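Local atomic coordinates of putative cell invasion protein with MAC/Perforin domain (Bacteroides thetaiotaomicron VPI-5482, PDB entry 3KK7), a protein that is of unknown function but belongs to the membrane-attack complex/perforin (MACPF) family and may take part in cell invasion. Residues A[394-399]-A[424-429]; A[430-435]-A[453-458]. All blocks are in the same frame, centred on the assembly; numbering follows the deposited sequence.

Contact 1: A[394-399]-A[424-429]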
loop_
_atom_site.group_PDB
_atom_site.type_symbol
_atom_site.label_atom_id
_atom_site.label_comp_id
_atom_site.label_asym_id
_atom_site.label_seq_id
_atom_site.Cartn_x
_atom_site.Cartn_y
_atom_site.Cartn_z
ATOM N N TYR A 394 -22.815 25.039 -14.859
ATOM C CA TYR A 394 -21.464 24.549 -15.011
ATOM C C TYR A 394 -20.484 25.626 -15.454
ATOM O O TYR A 394 -20.852 26.561 -16.156
ATOM C CB TYR A 394 -21.473 23.465 -16.069
ATOM C CG TYR A 394 -22.295 22.250 -15.736
ATOM C CD1 TYR A 394 -21.736 21.181 -15.028
ATOM C CD2 TYR A 394 -23.619 22.147 -16.147
ATOM C CE1 TYR A 394 -22.481 20.043 -14.732
ATOM C CE2 TYR A 394 -24.370 21.014 -15.866
ATOM C CZ TYR A 394 -23.796 19.963 -15.161
ATOM O OH TYR A 394 -24.530 18.840 -14.869
ATOM N N ASP A 395 -19.230 25.474 -15.024
ATOM C CA ASP A 395 -18.107 26.245 -15.532
ATOM C C ASP A 395 -17.392 25.354 -16.559
ATOM O O ASP A 395 -17.544 24.130 -16.549
ATOM C CB ASP A 395 -17.158 26.633 -14.383
ATOM C CG ASP A 395 -16.095 27.684 -14.791
ATOM O OD1 ASP A 395 -16.216 28.280 -15.878
ATOM O OD2 ASP A 395 -15.141 27.932 -14.015
ATOM N N ILE A 396 -16.631 25.973 -17.457
ATOM C CA ILE A 396 -15.831 25.246 -18.440
ATOM C C ILE A 396 -14.411 25.302 -17.932
ATOM O O ILE A 396 -13.888 26.374 -17.664
ATOM C CB ILE A 396 -15.919 25.888 -19.826
ATOM C CG1 ILE A 396 -17.367 25.872 -20.310
ATOM C CG2 ILE A 396 -15.030 25.156 -20.826
ATOM C CD1 ILE A 396 -17.613 26.748 -21.531
ATOM N N VAL A 397 -13.789 24.141 -17.839
ATOM C CA VAL A 397 -12.518 23.973 -17.148
ATOM C C VAL A 397 -11.535 23.048 -17.918
ATOM O O VAL A 397 -11.946 22.026 -18.478
ATOM C CB VAL A 397 -12.813 23.398 -15.749
ATOM C CG1 VAL A 397 -11.720 22.511 -15.307
ATOM C CG2 VAL A 397 -13.044 24.529 -14.735
ATOM N N PRO A 398 -10.237 23.414 -17.957
ATOM C CA PRO A 398 -9.243 22.474 -18.445
ATOM C C PRO A 398 -8.884 21.505 -17.334
ATOM O O PRO A 398 -8.688 21.939 -16.201
ATOM C CB PRO A 398 -8.052 23.368 -18.779
ATOM C CG PRO A 398 -8.189 24.533 -17.897
ATOM C CD PRO A 398 -9.627 24.699 -17.570
ATOM N N VAL A 399 -8.820 20.210 -17.652
ATOM C CA VAL A 399 -8.450 19.183 -16.676
ATOM C C VAL A 399 -7.263 18.392 -17.214
ATOM O O VAL A 399 -7.383 17.693 -18.207
ATOM C CB VAL A 399 -9.631 18.226 -16.374
ATOM C CG1 VAL A 399 -9.211 17.169 -15.381
ATOM C CG2 VAL A 399 -10.826 18.981 -15.827
ATOM N N LYS A 424 -25.000 29.555 -17.173
ATOM C CA LYS A 424 -25.915 28.878 -18.106
ATOM C C LYS A 424 -25.501 29.054 -19.582
ATOM O O LYS A 424 -25.827 28.212 -20.434
ATOM C CB LYS A 424 -27.348 29.391 -17.889
ATOM C CG LYS A 424 -28.420 28.694 -18.728
ATOM C CD LYS A 424 -29.820 29.056 -18.226
ATOM C CE LYS A 424 -30.927 28.634 -19.191
ATOM N NZ LYS A 424 -32.264 28.950 -18.626
ATOM N N ALA A 425 -24.794 30.150 -19.878
ATOM C CA ALA A 425 -24.287 30.417 -21.230
ATOM C C ALA A 425 -23.129 29.485 -21.626
ATOM O O ALA A 425 -22.782 29.408 -22.806
ATOM C CB ALA A 425 -23.870 31.886 -21.375
ATOM N N ASN A 426 -22.536 28.789 -20.648
ATOM C CA ASN A 426 -21.547 27.757 -20.940
ATOM C C ASN A 426 -22.195 26.506 -21.569
ATOM O O ASN A 426 -21.489 25.637 -22.115
ATOM C CB ASN A 426 -20.768 27.374 -19.674
ATOM C CG ASN A 426 -19.888 28.508 -19.141
ATOM O OD1 ASN A 426 -19.291 29.249 -19.912
ATOM N ND2 ASN A 426 -19.791 28.625 -17.814
ATOM N N SER A 427 -23.527 26.420 -21.469
ATOM C CA SER A 427 -24.328 25.358 -22.102
ATOM C C SER A 427 -24.682 25.641 -23.542
ATOM O O SER A 427 -25.226 24.770 -24.214
ATOM C CB SER A 427 -25.633 25.133 -21.344
ATOM O OG SER A 427 -25.347 24.519 -20.102
ATOM N N ILE A 428 -24.411 26.863 -24.003
ATOM C CA ILE A 428 -24.599 27.226 -25.402
ATOM C C ILE A 428 -23.363 26.766 -26.192
ATOM O O ILE A 428 -22.238 27.164 -25.862
ATOM C CB ILE A 428 -24.818 28.767 -25.568
ATOM C CG1 ILE A 428 -26.125 29.195 -24.874
ATOM C CG2 ILE A 428 -24.811 29.158 -27.059
ATOM C CD1 ILE A 428 -26.172 30.658 -24.438
ATOM N N PRO A 429 -23.563 25.923 -27.234
ATOM C CA PRO A 429 -22.459 25.452 -28.093
ATOM C C PRO A 429 -21.494 26.548 -28.586
ATOM O O PRO A 429 -20.305 26.287 -28.761
ATOM C CB PRO A 429 -23.194 24.836 -29.288
ATOM C CG PRO A 429 -24.508 24.387 -28.749
ATOM C CD PRO A 429 -24.856 25.316 -27.624
#

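Contact 2: A[430-435]-A[453-458]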
loop_
_atom_site.group_PDB
_atom_site.type_symbol
_atom_site.label_atom_id
_atom_site.label_comp_id
_atom_site.label_asym_id
_atom_site.label_seq_id
_atom_site.Cartn_x
_atom_site.Cartn_y
_atom_site.Cartn_z
ATOM N N ALA A 430 -22.021 27.755 -28.804
ATOM C CA ALA A 430 -21.246 28.891 -29.332
ATOM C C ALA A 430 -20.249 29.462 -28.317
ATOM O O ALA A 430 -19.105 29.774 -28.667
ATOM C CB ALA A 430 -22.206 30.017 -29.845
ATOM N N THR A 431 -20.695 29.626 -27.072
ATOM C CA THR A 431 -19.812 30.109 -26.003
ATOM C C THR A 431 -18.806 28.996 -25.635
ATOM O O THR A 431 -17.655 29.285 -25.304
ATOM C CB THR A 431 -20.610 30.586 -24.752
ATOM O OG1 THR A 431 -21.904 31.040 -25.154
ATOM C CG2 THR A 431 -19.897 31.733 -24.031
ATOM N N PHE A 432 -19.230 27.733 -25.716
ATOM C CA PHE A 432 -18.333 26.616 -25.421
ATOM C C PHE A 432 -17.174 26.617 -26.432
ATOM O O PHE A 432 -16.004 26.531 -26.027
ATOM C CB PHE A 432 -19.088 25.272 -25.407
ATOM C CG PHE A 432 -18.254 24.110 -24.914
ATOM C CD1 PHE A 432 -18.090 23.880 -23.562
ATOM C CD2 PHE A 432 -17.635 23.253 -25.803
ATOM C CE1 PHE A 432 -17.314 22.810 -23.107
ATOM C CE2 PHE A 432 -16.873 22.190 -25.359
ATOM C CZ PHE A 432 -16.707 21.969 -24.013
ATOM N N LEU A 433 -17.518 26.745 -27.721
ATOM C CA LEU A 433 -16.552 26.915 -28.831
ATOM C C LEU A 433 -15.498 27.958 -28.465
ATOM O O LEU A 433 -14.310 27.636 -28.409
ATOM C CB LEU A 433 -17.292 27.350 -30.132
ATOM C CG LEU A 433 -16.662 27.487 -31.550
ATOM C CD1 LEU A 433 -17.757 27.977 -32.547
ATOM C CD2 LEU A 433 -15.416 28.408 -31.656
ATOM N N THR A 434 -15.956 29.185 -28.196
ATOM C CA THR A 434 -15.096 30.351 -27.925
ATOM C C THR A 434 -14.201 30.168 -26.695
ATOM O O THR A 434 -13.026 30.559 -26.699
ATOM C CB THR A 434 -15.961 31.639 -27.705
ATOM O OG1 THR A 434 -16.844 31.824 -28.820
ATOM C CG2 THR A 434 -15.088 32.894 -27.518
ATOM N N LYS A 435 -14.769 29.597 -25.637
ATOM C CA LYS A 435 -14.038 29.431 -24.379
ATOM C C LYS A 435 -13.052 28.295 -24.484
ATOM O O LYS A 435 -11.889 28.455 -24.112
ATOM C CB LYS A 435 -14.985 29.189 -23.197
ATOM C CG LYS A 435 -15.523 30.470 -22.573
ATOM C CD LYS A 435 -16.880 30.249 -21.904
ATOM C CE LYS A 435 -17.266 31.439 -21.027
ATOM N NZ LYS A 435 -16.689 31.319 -19.658
ATOM N N ALA A 453 -11.786 18.855 -26.158
ATOM C CA ALA A 453 -12.885 19.493 -25.462
ATOM C C ALA A 453 -14.084 18.584 -25.604
ATOM O O ALA A 453 -14.114 17.762 -26.514
ATOM C CB ALA A 453 -13.174 20.871 -26.048
ATOM N N ASP A 454 -15.053 18.707 -24.698
ATOM C CA ASP A 454 -16.251 17.887 -24.770
ATOM C C ASP A 454 -17.369 18.500 -23.965
ATOM O O ASP A 454 -17.387 18.381 -22.758
ATOM C CB ASP A 454 -15.970 16.470 -24.279
ATOM C CG ASP A 454 -17.090 15.491 -24.626
ATOM O OD1 ASP A 454 -18.256 15.903 -24.836
ATOM O OD2 ASP A 454 -16.788 14.286 -24.701
ATOM N N PRO A 455 -18.348 19.115 -24.646
ATOM C CA PRO A 455 -19.412 19.813 -23.929
ATOM C C PRO A 455 -20.322 18.905 -23.100
ATOM O O PRO A 455 -20.977 19.392 -22.194
ATOM C CB PRO A 455 -20.202 20.501 -25.050
ATOM C CG PRO A 455 -19.974 19.667 -26.253
ATOM C CD PRO A 455 -18.636 18.998 -26.091
ATOM N N ASN A 456 -20.361 17.609 -23.389
ATOM C CA ASN A 456 -21.215 16.698 -22.630
ATOM C C ASN A 456 -20.512 15.928 -21.491
ATOM O O ASN A 456 -21.154 15.140 -20.788
ATOM C CB ASN A 456 -21.924 15.737 -23.592
ATOM C CG ASN A 456 -22.847 16.460 -24.576
ATOM O OD1 ASN A 456 -23.393 17.524 -24.267
ATOM N ND2 ASN A 456 -23.022 15.882 -25.766
ATOM N N LYS A 457 -19.215 16.159 -21.289
ATOM C CA LYS A 457 -18.508 15.510 -20.182
ATOM C C LYS A 457 -18.541 16.422 -18.957
ATOM O O LYS A 457 -18.117 17.575 -19.023
ATOM C CB LYS A 457 -17.059 15.180 -20.548
ATOM C CG LYS A 457 -16.581 13.855 -19.944
ATOM C CD LYS A 457 -15.035 13.729 -19.871
ATOM C CE LYS A 457 -14.567 12.256 -19.593
ATOM N NZ LYS A 457 -13.098 12.074 -19.269
ATOM N N THR A 458 -19.049 15.915 -17.839
ATOM C CA THR A 458 -19.009 16.666 -16.589
ATOM C C THR A 458 -17.975 16.068 -15.632
ATOM O O THR A 458 -17.652 14.888 -15.697
ATOM C CB THR A 458 -20.390 16.702 -15.905
ATOM O OG1 THR A 458 -20.832 15.366 -15.656
ATOM C CG2 THR A 458 -21.417 17.425 -16.771
#

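Contact 1: A[394-399]-A[424-429]
Asn426 lays its side chain against the backbone of Tyr394 and the side chain of Ile396, at one end of strand 392-401. The loop it comes from joins helix 420-424 to helix 429-443. CB of Asn426 points at the strand and lies 3.7 Å from CD1 of Ile396, so the first carbon already packs on the isoleucine. CG stands anti to its own carbonyl carbon (chi1 -66°) and carries the amide onward between the tip of Ile396 and the carbonyl of Tyr394. There the two ends of the amide part. Asn426 ND2 gives a hydrogen bond of 2.9 Å to Tyr394 O. The bond is nearly straight, 165° at the hydrogen. It arrives in the plane of the Tyr394 carbonyl, on a lone pair, and the acceptor also lies close to the plane of the Asn426 amide. Asn426 OD1 turns the other way and lies 3.4 Å from the methyl CD1 of Ile396, a packing contact.

Ile396 crosses the asparagine side chain at a slant, with its longer branch doing the touching. Ile396 CG1 is 3.8 Å from CB of Asn426. CG1 is set beside the backbone N of Ile396, and the chain then runs on extended, with chi2 167°, which brings CD1 up to the asparagine. Asp395 comes near with OD1, but that atom is 4.1 Å from ND2 of Asn426. Asp395 OD1 also takes a weak bond from the backbone N of Ile396.

Lys435 and Phe432 of helix 429-443 pack beside the pair. The contact is buried. It is a side-chain to backbone bond by which an interhelical loop is fastened to a beta strand, within the alpha/beta D2 domain of this MACPF protein.

Contact 2: A[430-435]-A[453-458]
This contact belongs to the helix-on-sheet packing of the D2 domain, where helix 429-443 presses one aromatic ring onto the corner between strands 450-454 and 457-459. Phe432 carries it. Its CG is anti to the backbone N (chi1 -172°), and this sends the ring out from the helix to Pro455.

Pro455 CB sits over the centre of one ring face, 3.8 Å from the centroid of the Phe432 ring and 12° off the ring normal. This is a CH-pi contact. The two side chains cross at about a right angle. Pro455 also meets the outer part of the ring: its CD is 3.7 Å from Phe432 CE2, and its N is 3.4 Å from Phe432 CZ. Ala453 CB adds an oblique apolar contact, 4.0 Å from CE2 of Phe432.

The corner is a type I beta turn from Asp454 to Lys457, closed by a backbone bond from Lys457 N to Asp454 O. An Asx turn lies within it. Asn456 N bonds Asp454 OD1 at 3.1 Å, meeting the anti side of the carboxylate, 33° out of its plane. The same OD1 also bonds Ser20 OG. The turn thus presents the proline to the ring.

With an alanine here in place of Phe432, the ring would be gone, and the helix would probably face Pro455 across a gap, with Pro455 CB robbed of the ring face it packs on. On the sheet, Lys381 of strand 376-386 also packs against Phe432.

Overall arrangement
Contacts 1 and 2 follow one another along the chain, their centres about 6 Å apart. Both lie in the D2 domain and reach the same sheet. Contact 1 joins strand 392-401 to the loop that leads into helix 429-443. Contact 2 joins that helix to the corner after strand 450-454. They meet where Ile396 CD1 packs on Phe432 CD1 at 3.5 Å, and where Ala425 O bonds Thr431 OG1. Contact 1 is the more buried and combines a polar bond to backbone with apolar packing. Contact 2 is partly buried, has no hydrogen bond between its segments, and relies on ring and proline packing.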